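PDB 3MYR: nickel-dependent hydrogenase large subunit from Allochromatium vinosum, which forms the catalytic large subunit of a membrane-bound [NiFe] hydrogenase that oxidises molecular hydrogen and passes the electrons to an acceptor. Local coordinates for residues E193-A196 with W197-D200; A98-I101 with H102-M106; E436-I439 with L440-M444; A202-H205 with A206-G210. All coordinates share one frame; numbering follows the deposited sequence.

In the fold
The four contacts show how short helical turns, each closed locally, are assembled into the helical body around a nickel-iron centre. Contact 2, on helix 86-112, is the hub: its Asp103 side chain lies about 5 Å from the bound centre, and it touches each of the other three. Contact 1 meets it through Gln198 OE1 and His102 NE2, 3.0 Å apart, and contact 3 through Glu436 OE1 and His104 NE2, 2.6 Å apart, both probable hydrogen bonds. Contact 4 packs Phe204 and His205 against Ala98. Contacts 1 and 3, with centres about 18 Å apart, do not touch, whereas Met444 of contact 3 reaches Phe204 of contact 4.

Contact 1. Residues E193-A196 with W197-D200; sequences EALA and WQRD
The carbonyl oxygen of Ala196 receives two donors: the backbone N of Asp200, in a weak bond of 3.4 Å, and a water that donates a hydrogen bond to it at 2.7 Å. The same water donates to Asp200 OD1 at 3.1 Å, so it spans the helical turn from backbone to carboxylate. One turn earlier, the Trp197 N to Glu193 O bond is short and nearly straight, at 2.8 Å and 163°.

The neighbouring carbonyl, Leu195 O, is met by two side chains. Gln198 NE2 makes a weak bond to it at 3.0 Å, while the guanidinium of Arg199 lies flat over it, with CZ 3.4 Å from Leu195 O. Because CG of Arg199 sits between the backbone N and the carbonyl carbon (chi1 63°) and the chain bends again at chi3, the group folds back along its own helix, presenting a face to the oxygen and leaving its N-H groups for others. NH2 forms a salt bridge with Glu30 of the small subunit, and NE and Gln198 NE2 both bond to Thr22 O of that subunit. With an alanine in place of Arg199, Glu30 of the small subunit would probably lose this charge partner, and Thr22 O one of its donors.

Trp197 turns toward the large subunit's interior, stacking with Phe252 and bonding through NE1 to Ser248 O, with Ala194 O near the plane of its ring at the edge. These are i to i+3 and i to i+4 contacts on an interface helix, one side docked on the helical core and the other holding the small subunit.

Contact 2. Residues A98-I101 with H102-M106; sequences AQYI and HDHVM
Helix 86-112 runs through the helical core of the large subunit beside the nickel-iron pocket, and in residues 98-106 the i to i+4 pairs Gln99-Asp103 and Tyr100-His104 bring side chains together along it. Gln99 NE2 donates to Asp103 OD2 at 3.0 Å. The oxygen lies in the amide plane, but the amide meets the carboxylate on its anti side and out of its plane, the two flat groups standing 81° apart. Both chains start with CG opposite the backbone N, and a bend at chi2 (60°) swings the Gln99 amide forward along the helix to the carboxylate. The other carboxylate oxygen, Asp103 OD1, forms a salt bridge with Arg487 of the active-site pocket. Asp103 also touches Cys64, which lines the nickel-iron pocket and probably bridges nickel and iron. Asp103 is thus second-shell to the metal centre, and the bond from Gln99 behind it is likely to limit rotation of its carboxylate.

Tyr100 and His104 lie side by side and point the same way, making an offset edge-to-face pair with centroids 5.5 Å apart and planes at 79°. The tyrosine edge is turned to the imidazole face, and Tyr100 CD2 comes within 3.6 Å of His104 NE2. Their polar ends are held elsewhere: Tyr100 OH bonds to Glu484 O, and His104 NE2 to Glu436 on helix 426-456. Beneath them, His104 N bonds to Tyr100 O at 2.8 Å. His102 NE2 bonds to Gln198 OE1 on helix 181-201, and a water in the His102 ring plane sits 2.7 Å from His102 ND1 and accepts from Gln99 NE2 at 3.2 Å.

Contact 3. Residues E436-I439 with L440-M444; sequences ESKI and LVDAM
Lys438 and Asp442 reach across one helical turn to each other, the lysine chain slanting past the carboxylate until its ammonium lies beside it. Lys438 NZ forms a salt bridge with Asp442 OD2 at 2.9 Å, approaching on the syn side, where the other oxygen lies. The methylene before it is close as well, with Lys438 CE 3.2 Å from Asp442 OD1. A lysine CG anti to the backbone N (chi1 169°) followed by a bend at chi2 (52°) sends an otherwise extended chain toward the next turn.

A water completes a small ring: it accepts from Lys438 NZ at 3.0 Å and donates to Asp442 OD1 at 2.7 Å. Both charges have further partners. The lysine also pairs with Asp254, and the aspartate with Arg250 and Gln404, so the intrahelical bridge belongs to a network joining helices 236-265, 403-416 and 426-456. With two acids about the ammonium and two cations about the carboxylate, both groups are likely to stay charged, although Arg250 also comes close to the lysine.

Leu440 lies against Tyr100 and Val441 against Ile101, both on helix 86-112, while Ile439 packs on helix 403-416. The Glu436 carboxylate, also beside Tyr100, is taken by Arg393 and His104. Beneath the side chains the backbone ladder is regular: Leu440 N to Glu436 O and Val441 N to Ser437 O each measure 2.9 Å, and Asp442 N to Lys438 O is longer at 3.2 Å.

The arrangement is an i to i+4 Lys-Asp salt bridge of the kind common on alpha helices, here set where a long helix meets its neighbours in the helical core.

Contact 4. Residues A202-H205 with A206-G210; sequences AKFH and AIFGG
This is an aromatic contact between residues four apart on the short helix 203-209, which follows helix 181-201 and lies where the large subunit meets the small one. Phe204 and Phe208 project from successive turns and cross at a slant, their planes 58° apart and their centroids separated by 5.4 Å. Phe208 CE2 comes over one face of the Phe204 ring, 3.8 Å from Phe204 CE2. The two rings leave the backbone differently: Phe204 has CG anti to its N (chi1 -167°), which carries its ring along the helix toward Phe208, whereas CG of Phe208 is anti to the carbonyl carbon. Around them, Phe204 packs on helices 86-112 and 236-265, and Phe208 on Ile91 and Leu234. A serine at Phe204 is likely to open a gap among these helices and leave the Phe208 ring freer to turn.

His205 points to another side, held at both nitrogens: NE2 bonds to Met95 O and ND1 to Asn212 OD1, which fixes the rotation of its ring.

The first turn is loosely bonded, Ala206 N making only weak bonds to Ala202 O and Lys203 O, though Ile207 N bonds to Lys203 O at 3.0 Å. At the other end Gly209 N bonds to His205 O at 2.6 Å, and Gly210 N closes the last turn on Ala206 O at 2.7 Å. At Gly210 phi becomes positive (91°), and any side chain there would be jammed against the preceding carbonyl oxygen. The whole is a helix C terminus ended by a glycine with positive phi, its aromatic pair set in the core beside the small-subunit interface.

Contact 1. Residues E193-A196 with W197-D200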
loop_
_atom_site.group_PDB
_atom_site.type_symbol
_atom_site.label_atom_id
_atom_site.label_comp_id
_atom_site.label_asym_id
_atom_site.label_seq_id
_atom_site.Cartn_x
_atom_site.Cartn_y
_atom_site.Cartn_z
ATOM N N GLU B 193 -9.373 16.628 6.834
ATOM C CA GLU B 193 -10.436 15.754 7.315
ATOM C C GLU B 193 -10.184 14.298 6.884
ATOM O O GLU B 193 -10.500 13.369 7.623
ATOM C CB GLU B 193 -11.810 16.193 6.786
ATOM C CG GLU B 193 -12.202 17.596 7.129
ATOM C CD GLU B 193 -12.415 17.742 8.671
ATOM O OE1 GLU B 193 -12.801 16.722 9.312
ATOM O OE2 GLU B 193 -12.138 18.845 9.237
ATOM N N ALA B 194 -9.658 14.082 5.678
ATOM C CA ALA B 194 -9.387 12.727 5.211
ATOM C C ALA B 194 -8.356 12.035 6.087
ATOM O O ALA B 194 -8.465 10.817 6.270
ATOM C CB ALA B 194 -8.942 12.695 3.684
ATOM N N LEU B 195 -7.373 12.777 6.661
ATOM C CA LEU B 195 -6.447 12.089 7.547
ATOM C C LEU B 195 -7.165 11.621 8.819
ATOM O O LEU B 195 -6.848 10.555 9.314
ATOM C CB LEU B 195 -5.250 12.969 7.990
ATOM C CG LEU B 195 -4.285 13.355 6.917
ATOM C CD1 LEU B 195 -3.453 14.574 7.443
ATOM C CD2 LEU B 195 -3.427 12.092 6.644
ATOM N N ALA B 196 -8.053 12.442 9.411
ATOM C CA ALA B 196 -8.777 12.005 10.629
ATOM C C ALA B 196 -9.741 10.838 10.266
ATOM O O ALA B 196 -9.891 9.874 11.005
ATOM C CB ALA B 196 -9.567 13.158 11.233
ATOM N N TRP B 197 -10.412 10.957 9.130
ATOM C CA TRP B 197 -11.362 9.924 8.742
ATOM C C TRP B 197 -10.645 8.572 8.473
ATOM O O TRP B 197 -11.108 7.481 8.892
ATOM C CB TRP B 197 -12.114 10.393 7.449
ATOM C CG TRP B 197 -12.895 9.283 6.820
ATOM C CD1 TRP B 197 -14.203 8.898 7.107
ATOM C CD2 TRP B 197 -12.413 8.386 5.797
ATOM N NE1 TRP B 197 -14.535 7.825 6.285
ATOM C CE2 TRP B 197 -13.475 7.536 5.452
ATOM C CE3 TRP B 197 -11.203 8.290 5.080
ATOM C CZ2 TRP B 197 -13.324 6.502 4.510
ATOM C CZ3 TRP B 197 -11.030 7.229 4.202
ATOM C CH2 TRP B 197 -12.117 6.380 3.882
ATOM N N GLN B 198 -9.472 8.639 7.840
ATOM C CA GLN B 198 -8.814 7.368 7.448
ATOM C C GLN B 198 -8.389 6.538 8.652
ATOM O O GLN B 198 -8.487 5.327 8.629
ATOM C CB GLN B 198 -7.678 7.575 6.447
ATOM C CG GLN B 198 -6.464 8.384 6.905
ATOM C CD GLN B 198 -5.527 7.637 7.825
ATOM O OE1 GLN B 198 -5.392 6.383 7.791
ATOM N NE2 GLN B 198 -4.883 8.400 8.680
ATOM N N ARG B 199 -7.959 7.193 9.730
ATOM C CA ARG B 199 -7.407 6.471 10.865
ATOM C C ARG B 199 -8.553 5.914 11.696
ATOM O O ARG B 199 -8.425 4.848 12.316
ATOM C CB ARG B 199 -6.474 7.335 11.742
ATOM C CG ARG B 199 -7.141 8.570 12.450
ATOM C CD ARG B 199 -6.029 9.321 13.296
ATOM N NE ARG B 199 -4.908 9.726 12.424
ATOM C CZ ARG B 199 -4.765 10.963 11.922
ATOM N NH1 ARG B 199 -3.737 11.242 11.117
ATOM N NH2 ARG B 199 -5.571 11.954 12.344
ATOM N N ASP B 200 -9.693 6.546 11.604
ATOM C CA ASP B 200 -10.883 5.888 12.116
ATOM C C ASP B 200 -11.366 4.682 11.324
ATOM O O ASP B 200 -11.651 3.610 11.884
ATOM C CB ASP B 200 -11.999 6.894 12.224
ATOM C CG ASP B 200 -12.308 7.179 13.661
ATOM O OD1 ASP B 200 -11.340 7.712 14.358
ATOM O OD2 ASP B 200 -13.395 6.604 14.108
HETATM O O HOH W 1 -9.785 10.318 13.666
#

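Contact 2. Residues A98-I101 with H102-M106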
loop_
_atom_site.group_PDB
_atom_site.type_symbol
_atom_site.label_atom_id
_atom_site.label_comp_id
_atom_site.label_asym_id
_atom_site.label_seq_id
_atom_site.Cartn_x
_atom_site.Cartn_y
_atom_site.Cartn_z
ATOM N N ALA B 98 -13.442 -2.343 2.568
ATOM C CA ALA B 98 -12.872 -1.332 3.516
ATOM C C ALA B 98 -11.508 -0.903 3.013
ATOM O O ALA B 98 -11.122 0.284 3.175
ATOM C CB ALA B 98 -12.717 -1.885 4.952
ATOM N N GLN B 99 -10.742 -1.845 2.440
ATOM C CA GLN B 99 -9.373 -1.480 1.982
ATOM C C GLN B 99 -9.432 -0.525 0.748
ATOM O O GLN B 99 -8.635 0.425 0.616
ATOM C CB GLN B 99 -8.587 -2.765 1.611
ATOM C CG GLN B 99 -7.246 -2.469 0.901
ATOM C CD GLN B 99 -6.299 -1.609 1.789
ATOM O OE1 GLN B 99 -6.330 -1.724 2.996
ATOM N NE2 GLN B 99 -5.463 -0.748 1.167
ATOM N N TYR B 100 -10.283 -0.857 -0.242
ATOM C CA TYR B 100 -10.489 0.015 -1.367
ATOM C C TYR B 100 -10.818 1.436 -0.934
ATOM O O TYR B 100 -10.274 2.411 -1.474
ATOM C CB TYR B 100 -11.713 -0.442 -2.199
ATOM C CG TYR B 100 -11.320 -1.306 -3.346
ATOM C CD1 TYR B 100 -11.007 -2.672 -3.150
ATOM C CD2 TYR B 100 -11.378 -0.823 -4.633
ATOM C CE1 TYR B 100 -10.742 -3.535 -4.230
ATOM C CE2 TYR B 100 -11.116 -1.676 -5.713
ATOM C CZ TYR B 100 -10.843 -3.027 -5.531
ATOM O OH TYR B 100 -10.619 -3.853 -6.679
ATOM N N ILE B 101 -11.792 1.556 -0.047
ATOM C CA ILE B 101 -12.310 2.896 0.305
ATOM C C ILE B 101 -11.213 3.692 1.023
ATOM O O ILE B 101 -10.937 4.811 0.675
ATOM C CB ILE B 101 -13.538 2.722 1.132
ATOM C CG1 ILE B 101 -14.614 2.174 0.141
ATOM C CG2 ILE B 101 -14.051 4.077 1.656
ATOM C CD1 ILE B 101 -15.631 1.371 0.922
ATOM N N HIS B 102 -10.546 3.069 1.999
ATOM C CA HIS B 102 -9.467 3.706 2.716
ATOM C C HIS B 102 -8.413 4.148 1.709
ATOM O O HIS B 102 -7.930 5.250 1.740
ATOM C CB HIS B 102 -8.850 2.683 3.722
ATOM C CG HIS B 102 -7.713 3.241 4.509
ATOM N ND1 HIS B 102 -6.404 3.210 4.057
ATOM C CD2 HIS B 102 -7.690 3.895 5.699
ATOM C CE1 HIS B 102 -5.626 3.767 4.976
ATOM N NE2 HIS B 102 -6.388 4.232 5.956
ATOM N N ASP B 103 -7.998 3.226 0.846
ATOM C CA ASP B 103 -6.851 3.412 -0.025
ATOM C C ASP B 103 -7.162 4.488 -1.137
ATOM O O ASP B 103 -6.380 5.395 -1.350
ATOM C CB ASP B 103 -6.591 2.032 -0.653
ATOM C CG ASP B 103 -5.262 1.910 -1.325
ATOM O OD1 ASP B 103 -4.697 2.950 -1.808
ATOM O OD2 ASP B 103 -4.760 0.736 -1.375
ATOM N N HIS B 104 -8.327 4.446 -1.779
ATOM C CA HIS B 104 -8.679 5.432 -2.804
ATOM C C HIS B 104 -8.800 6.836 -2.253
ATOM O O HIS B 104 -8.397 7.774 -2.934
ATOM C CB HIS B 104 -10.021 5.061 -3.492
ATOM C CG HIS B 104 -9.894 3.903 -4.449
ATOM N ND1 HIS B 104 -8.657 3.404 -4.827
ATOM C CD2 HIS B 104 -10.815 3.246 -5.199
ATOM C CE1 HIS B 104 -8.832 2.462 -5.742
ATOM N NE2 HIS B 104 -10.130 2.324 -5.961
ATOM N N VAL B 105 -9.430 6.982 -1.069
ATOM C CA VAL B 105 -9.642 8.306 -0.477
ATOM C C VAL B 105 -8.258 8.899 -0.157
ATOM O O VAL B 105 -7.973 10.057 -0.498
ATOM C CB VAL B 105 -10.520 8.221 0.807
ATOM C CG1 VAL B 105 -10.350 9.500 1.731
ATOM C CG2 VAL B 105 -12.003 7.995 0.407
ATOM N N MET B 106 -7.375 8.099 0.424
ATOM C CA MET B 106 -6.045 8.685 0.763
ATOM C C MET B 106 -5.257 8.878 -0.521
ATOM O O MET B 106 -4.477 9.820 -0.581
ATOM C CB MET B 106 -5.191 7.717 1.633
ATOM C CG MET B 106 -5.786 7.608 3.093
ATOM S SD MET B 106 -4.558 6.665 4.126
ATOM C CE MET B 106 -3.168 7.784 4.377
HETATM O O HOH W 2 -4.673 2.076 2.378
#

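Contact 3. Residues E436-I439 with L440-M444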
loop_
_atom_site.group_PDB
_atom_site.type_symbol
_atom_site.label_atom_id
_atom_site.label_comp_id
_atom_site.label_asym_id
_atom_site.label_seq_id
_atom_site.Cartn_x
_atom_site.Cartn_y
_atom_site.Cartn_z
ATOM N N GLU B 436 -15.826 4.000 -8.576
ATOM C CA GLU B 436 -15.869 2.606 -8.110
ATOM C C GLU B 436 -15.863 2.596 -6.589
ATOM O O GLU B 436 -16.415 1.672 -5.987
ATOM C CB GLU B 436 -14.722 1.755 -8.699
ATOM C CG GLU B 436 -13.395 1.950 -7.949
ATOM C CD GLU B 436 -12.317 0.972 -8.455
ATOM O OE1 GLU B 436 -11.170 0.983 -7.929
ATOM O OE2 GLU B 436 -12.615 0.204 -9.415
ATOM N N SER B 437 -15.299 3.627 -5.953
ATOM C CA SER B 437 -15.478 3.796 -4.466
ATOM C C SER B 437 -16.935 3.913 -4.042
ATOM O O SER B 437 -17.339 3.353 -3.027
ATOM C CB SER B 437 -14.772 5.032 -3.914
ATOM O OG SER B 437 -13.395 4.924 -4.236
ATOM N N LYS B 438 -17.714 4.650 -4.804
ATOM C CA LYS B 438 -19.149 4.762 -4.535
ATOM C C LYS B 438 -19.832 3.392 -4.731
ATOM O O LYS B 438 -20.719 2.968 -3.951
ATOM C CB LYS B 438 -19.771 5.824 -5.479
ATOM C CG LYS B 438 -21.332 5.861 -5.481
ATOM C CD LYS B 438 -21.890 5.986 -4.001
ATOM C CE LYS B 438 -23.420 6.325 -4.003
ATOM N NZ LYS B 438 -23.905 6.270 -2.533
ATOM N N ILE B 439 -19.432 2.668 -5.750
ATOM C CA ILE B 439 -20.090 1.376 -5.989
ATOM C C ILE B 439 -19.759 0.444 -4.805
ATOM O O ILE B 439 -20.623 -0.282 -4.340
ATOM C CB ILE B 439 -19.616 0.758 -7.324
ATOM C CG1 ILE B 439 -20.184 1.600 -8.512
ATOM C CG2 ILE B 439 -20.044 -0.780 -7.414
ATOM C CD1 ILE B 439 -19.649 1.166 -9.848
ATOM N N LEU B 440 -18.513 0.465 -4.322
ATOM C CA LEU B 440 -18.080 -0.495 -3.299
ATOM C C LEU B 440 -18.702 -0.121 -1.964
ATOM O O LEU B 440 -19.052 -0.976 -1.153
ATOM C CB LEU B 440 -16.568 -0.482 -3.145
ATOM C CG LEU B 440 -15.961 -1.384 -4.187
ATOM C CD1 LEU B 440 -14.481 -1.182 -4.222
ATOM C CD2 LEU B 440 -16.215 -2.796 -3.739
ATOM N N VAL B 441 -18.744 1.165 -1.680
ATOM C CA VAL B 441 -19.290 1.563 -0.402
ATOM C C VAL B 441 -20.792 1.217 -0.269
ATOM O O VAL B 441 -21.169 0.727 0.761
ATOM C CB VAL B 441 -18.991 3.060 -0.028
ATOM C CG1 VAL B 441 -20.077 3.990 -0.563
ATOM C CG2 VAL B 441 -18.866 3.151 1.415
ATOM N N ASP B 442 -21.579 1.318 -1.340
ATOM C CA ASP B 442 -22.951 0.835 -1.346
ATOM C C ASP B 442 -23.020 -0.669 -1.197
ATOM O O ASP B 442 -23.932 -1.127 -0.600
ATOM C CB ASP B 442 -23.717 1.225 -2.635
ATOM C CG ASP B 442 -23.929 2.754 -2.755
ATOM O OD1 ASP B 442 -24.380 3.233 -3.829
ATOM O OD2 ASP B 442 -23.677 3.478 -1.747
ATOM N N ALA B 443 -22.067 -1.431 -1.734
ATOM C CA ALA B 443 -22.135 -2.893 -1.610
ATOM C C ALA B 443 -21.882 -3.420 -0.167
ATOM O O ALA B 443 -22.292 -4.554 0.163
ATOM C CB ALA B 443 -21.142 -3.542 -2.560
ATOM N N MET B 444 -21.136 -2.640 0.629
ATOM C CA MET B 444 -20.726 -3.030 1.969
ATOM C C MET B 444 -21.918 -3.388 2.814
ATOM O O MET B 444 -21.803 -4.314 3.582
ATOM C CB MET B 444 -19.952 -1.916 2.710
ATOM C CG MET B 444 -18.572 -1.541 2.069
ATOM S SD MET B 444 -17.346 -2.778 2.425
ATOM C CE MET B 444 -17.016 -2.371 4.189
HETATM O O HOH W 3 -26.410 4.988 -3.419
#

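Contact 4. Residues A202-H205 with A206-G210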
loop_
_atom_site.group_PDB
_atom_site.type_symbol
_atom_site.label_atom_id
_atom_site.label_comp_id
_atom_site.label_asym_id
_atom_site.label_seq_id
_atom_site.Cartn_x
_atom_site.Cartn_y
_atom_site.Cartn_z
ATOM N N ALA B 202 -9.608 2.642 9.564
ATOM C CA ALA B 202 -8.677 1.547 9.753
ATOM C C ALA B 202 -9.065 0.617 10.898
ATOM O O ALA B 202 -8.563 -0.520 10.972
ATOM C CB ALA B 202 -7.289 2.107 10.017
ATOM N N LYS B 203 -9.899 1.091 11.828
ATOM C CA LYS B 203 -10.386 0.219 12.945
ATOM C C LYS B 203 -11.181 -0.966 12.425
ATOM O O LYS B 203 -11.306 -1.981 13.106
ATOM C CB LYS B 203 -11.339 1.058 13.849
ATOM C CG LYS B 203 -10.567 2.136 14.626
ATOM C CD LYS B 203 -11.532 2.917 15.461
ATOM C CE LYS B 203 -10.718 3.958 16.266
ATOM N NZ LYS B 203 -11.815 4.738 16.952
ATOM N N PHE B 204 -11.732 -0.834 11.206
ATOM C CA PHE B 204 -12.501 -1.933 10.626
ATOM C C PHE B 204 -11.605 -3.177 10.419
ATOM O O PHE B 204 -11.978 -4.290 10.800
ATOM C CB PHE B 204 -13.020 -1.499 9.229
ATOM C CG PHE B 204 -14.095 -2.409 8.633
ATOM C CD1 PHE B 204 -15.447 -2.131 8.815
ATOM C CD2 PHE B 204 -13.736 -3.515 7.853
ATOM C CE1 PHE B 204 -16.444 -2.910 8.190
ATOM C CE2 PHE B 204 -14.718 -4.341 7.302
ATOM C CZ PHE B 204 -16.077 -4.000 7.431
ATOM N N HIS B 205 -10.465 -3.025 9.744
ATOM C CA HIS B 205 -9.535 -4.153 9.661
ATOM C C HIS B 205 -9.030 -4.662 11.046
ATOM O O HIS B 205 -8.748 -5.866 11.203
ATOM C CB HIS B 205 -8.310 -3.779 8.817
ATOM C CG HIS B 205 -8.610 -3.692 7.360
ATOM N ND1 HIS B 205 -7.660 -3.322 6.420
ATOM C CD2 HIS B 205 -9.743 -3.999 6.669
ATOM C CE1 HIS B 205 -8.179 -3.465 5.214
ATOM N NE2 HIS B 205 -9.444 -3.850 5.335
ATOM N N ALA B 206 -8.984 -3.795 12.050
ATOM C CA ALA B 206 -8.446 -4.259 13.339
ATOM C C ALA B 206 -9.468 -5.177 14.016
ATOM O O ALA B 206 -9.114 -6.198 14.601
ATOM C CB ALA B 206 -8.106 -3.052 14.232
ATOM N N ILE B 207 -10.752 -4.875 13.833
ATOM C CA ILE B 207 -11.766 -5.732 14.418
ATOM C C ILE B 207 -11.716 -7.193 13.881
ATOM O O ILE B 207 -11.617 -8.130 14.647
ATOM C CB ILE B 207 -13.169 -5.122 14.300
ATOM C CG1 ILE B 207 -13.254 -3.856 15.153
ATOM C CG2 ILE B 207 -14.300 -6.182 14.702
ATOM C CD1 ILE B 207 -14.590 -3.021 14.894
ATOM N N PHE B 208 -11.610 -7.343 12.586
ATOM C CA PHE B 208 -11.645 -8.655 11.970
ATOM C C PHE B 208 -10.227 -9.213 11.867
ATOM O O PHE B 208 -10.048 -10.410 11.926
ATOM C CB PHE B 208 -12.177 -8.448 10.559
ATOM C CG PHE B 208 -13.680 -8.227 10.533
ATOM C CD1 PHE B 208 -14.540 -9.244 10.980
ATOM C CD2 PHE B 208 -14.217 -7.042 10.064
ATOM C CE1 PHE B 208 -15.966 -9.078 10.946
ATOM C CE2 PHE B 208 -15.630 -6.853 10.019
ATOM C CZ PHE B 208 -16.503 -7.891 10.469
ATOM N N GLY B 209 -9.223 -8.331 11.720
ATOM C CA GLY B 209 -7.919 -8.809 11.334
ATOM C C GLY B 209 -6.886 -8.541 12.402
ATOM O O GLY B 209 -5.720 -8.825 12.173
ATOM N N GLY B 210 -7.290 -7.887 13.521
ATOM C CA GLY B 210 -6.356 -7.698 14.641
ATOM C C GLY B 210 -5.564 -6.394 14.573
ATOM O O GLY B 210 -5.211 -5.850 15.598
#